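Local coordinates for protein putative hydrolase (Burkholderia cenocepacia, PDB 4X00) that is a putative aryl esterase of the alpha/beta-hydrolase fold, probably hydrolysing ester substrates, at residues S51-D56 with A260-E265. Sequence-based numbering, arbitrary orientation.
With EDO (1,2-ethanediol), chain F.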
loop_
_atom_site.group_PDB
_atom_site.type_symbol
_atom_site.label_atom_id
_atom_site.label_comp_id
_atom_site.label_asym_id
_atom_site.label_seq_id
_atom_site.Cartn_x
_atom_site.Cartn_y
_atom_site.Cartn_z
ATOM N N SER A 51 0.134 -4.137 -11.637
ATOM C CA SER A 51 0.020 -4.390 -13.073
ATOM C C SER A 51 -1.366 -4.883 -13.518
ATOM O O SER A 51 -1.848 -4.518 -14.592
ATOM C CB SER A 51 1.067 -5.400 -13.528
ATOM O OG SER A 51 0.778 -6.671 -13.001
ATOM N N LYS A 52 -2.018 -5.719 -12.711
ATOM C CA LYS A 52 -3.312 -6.250 -13.145
ATOM C C LYS A 52 -4.424 -5.220 -13.043
ATOM O O LYS A 52 -5.503 -5.395 -13.637
ATOM C CB LYS A 52 -3.682 -7.496 -12.345
ATOM C CG LYS A 52 -2.683 -8.626 -12.540
ATOM C CD LYS A 52 -3.209 -9.893 -11.966
ATOM C CE LYS A 52 -2.152 -10.976 -11.976
ATOM N NZ LYS A 52 -2.696 -12.175 -11.310
ATOM N N GLN A 53 -4.193 -4.158 -12.283
ATOM C CA GLN A 53 -5.131 -3.023 -12.256
ATOM C C GLN A 53 -4.836 -2.114 -13.454
ATOM O O GLN A 53 -5.753 -1.736 -14.202
ATOM C CB GLN A 53 -5.027 -2.239 -10.940
ATOM C CG GLN A 53 -5.616 -2.987 -9.737
ATOM C CD GLN A 53 -4.942 -4.318 -9.445
ATOM O OE1 GLN A 53 -3.745 -4.342 -9.116
ATOM N NE2 GLN A 53 -5.690 -5.434 -9.533
ATOM N N LEU A 54 -3.569 -1.762 -13.656
ATOM C CA LEU A 54 -3.235 -0.838 -14.742
ATOM C C LEU A 54 -3.524 -1.385 -16.130
ATOM O O LEU A 54 -3.773 -0.617 -17.056
ATOM C CB LEU A 54 -1.758 -0.455 -14.679
ATOM C CG LEU A 54 -1.292 0.029 -13.320
ATOM C CD1 LEU A 54 0.214 0.228 -13.329
ATOM C CD2 LEU A 54 -2.042 1.325 -12.966
ATOM N N GLN A 55 -3.474 -2.699 -16.280
ATOM C CA GLN A 55 -3.714 -3.320 -17.580
ATOM C C GLN A 55 -5.172 -3.605 -17.905
ATOM O O GLN A 55 -5.473 -4.034 -19.006
ATOM C CB GLN A 55 -2.932 -4.637 -17.676
ATOM C CG GLN A 55 -1.416 -4.464 -17.681
ATOM C CD GLN A 55 -0.677 -5.775 -17.415
ATOM O OE1 GLN A 55 -1.297 -6.827 -17.211
ATOM N NE2 GLN A 55 0.655 -5.715 -17.408
ATOM N N ASP A 56 -6.077 -3.389 -16.956
ATOM C CA ASP A 56 -7.482 -3.727 -17.162
ATOM C C ASP A 56 -8.184 -2.643 -17.970
ATOM O O ASP A 56 -8.274 -1.515 -17.517
ATOM C CB ASP A 56 -8.160 -3.922 -15.809
ATOM C CG ASP A 56 -9.551 -4.526 -15.935
ATOM O OD1 ASP A 56 -10.163 -4.393 -17.002
ATOM O OD2 ASP A 56 -10.057 -5.107 -14.961
ATOM N N ALA A 260 -2.476 -10.526 -0.873
ATOM C CA ALA A 260 -2.433 -9.749 -2.100
ATOM C C ALA A 260 -3.633 -10.046 -3.034
ATOM O O ALA A 260 -3.462 -10.487 -4.170
ATOM C CB ALA A 260 -1.113 -10.013 -2.839
ATOM N N PRO A 261 -4.866 -9.744 -2.583
ATOM C CA PRO A 261 -6.058 -10.069 -3.383
ATOM C C PRO A 261 -6.109 -9.365 -4.741
ATOM O O PRO A 261 -6.790 -9.862 -5.636
ATOM C CB PRO A 261 -7.231 -9.617 -2.477
ATOM C CG PRO A 261 -6.629 -8.633 -1.523
ATOM C CD PRO A 261 -5.217 -9.166 -1.283
ATOM N N PHE A 262 -5.475 -8.209 -4.884
ATOM C CA PHE A 262 -5.453 -7.493 -6.160
ATOM C C PHE A 262 -4.671 -8.282 -7.227
ATOM O O PHE A 262 -4.882 -8.068 -8.439
ATOM C CB PHE A 262 -4.848 -6.087 -5.977
ATOM C CG PHE A 262 -3.483 -6.118 -5.323
ATOM C CD1 PHE A 262 -3.351 -6.165 -3.932
ATOM C CD2 PHE A 262 -2.338 -6.180 -6.127
ATOM C CE1 PHE A 262 -2.087 -6.243 -3.342
ATOM C CE2 PHE A 262 -1.078 -6.269 -5.553
ATOM C CZ PHE A 262 -0.955 -6.304 -4.152
ATOM N N LEU A 263 -3.784 -9.186 -6.784
ATOM C CA LEU A 263 -3.085 -10.090 -7.703
ATOM C C LEU A 263 -3.767 -11.443 -7.732
ATOM O O LEU A 263 -3.837 -12.082 -8.785
ATOM C CB LEU A 263 -1.611 -10.258 -7.277
ATOM C CG LEU A 263 -0.710 -9.098 -7.740
ATOM C CD1 LEU A 263 0.621 -9.115 -6.945
ATOM C CD2 LEU A 263 -0.444 -9.138 -9.242
ATOM N N GLU A 264 -4.264 -11.889 -6.575
ATOM C CA GLU A 264 -4.833 -13.249 -6.478
ATOM C C GLU A 264 -6.229 -13.398 -7.086
ATOM O O GLU A 264 -6.554 -14.468 -7.645
ATOM C CB GLU A 264 -4.878 -13.702 -5.019
ATOM C CG GLU A 264 -3.466 -13.779 -4.389
ATOM C CD GLU A 264 -3.492 -14.109 -2.917
ATOM O OE1 GLU A 264 -3.906 -15.221 -2.564
ATOM O OE2 GLU A 264 -3.084 -13.260 -2.094
ATOM N N GLU A 265 -7.048 -12.364 -6.951
ATOM C CA GLU A 265 -8.406 -12.332 -7.491
ATOM C C GLU A 265 -8.602 -10.999 -8.214
ATOM O O GLU A 265 -9.373 -10.141 -7.764
ATOM C CB GLU A 265 -9.436 -12.512 -6.365
ATOM C CG GLU A 265 -9.416 -13.910 -5.765
ATOM C CD GLU A 265 -10.525 -14.133 -4.749
ATOM O OE1 GLU A 265 -11.711 -13.952 -5.085
ATOM O OE2 GLU A 265 -10.222 -14.516 -3.602
HETATM C C1 EDO F . 2.796 -8.301 -10.886
HETATM O O1 EDO F . 1.949 -8.864 -11.894
HETATM C C2 EDO F . 4.168 -8.034 -11.493
HETATM O O2 EDO F . 4.100 -6.895 -12.365
#
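Two consecutive side chains, K52 and Q53, reach from the short helix 51-54 to two consecutive backbone carbonyls of helix 261-264. K52 runs fully extended beyond CG, crossing the L263 side chain at about a right angle. Its methylenes lie against one methyl branch, with K52 CE 3.7 Å from L263 CD2, while K52 NZ travels on to L263 O at 2.8 Å, arriving in the carbonyl plane on a lone pair. A long aliphatic chain ending in an ammonium group suits both halves of that path. A bend at chi2 swings the Q53 amide to F262: Q53 NE2 donates to F262 O at 3.0 Å with a nearly straight N-H...O angle of 162°, though tilted 26° from the carbonyl plane. The same amide stands almost perpendicular to the F262 ring, Q53 OE1 lying 3.8 Å from F262 CB. Because F262 CG sits between its backbone N and carbonyl carbon (chi1 54°), the ring leads away from segment 51-56 to pack on V136 and F269, while its CD2 atom still meets Q53 OE1 obliquely. NE2 also donates to N270 OD1 of helix 266-280, which would use both amide hydrogens. S51 OG and O1 of an ethanediol, probably from the crystallisation liquor, share a 2.7 Å hydrogen bond in which either may donate. The F262 and L263 carbonyls lie in the last turn of a short helix, where no backbone N-H within 260-265 bonds to them; K52 and Q53 supply one donor each, tying this helix, just after H259 of a probable catalytic triad, to helix 51-54.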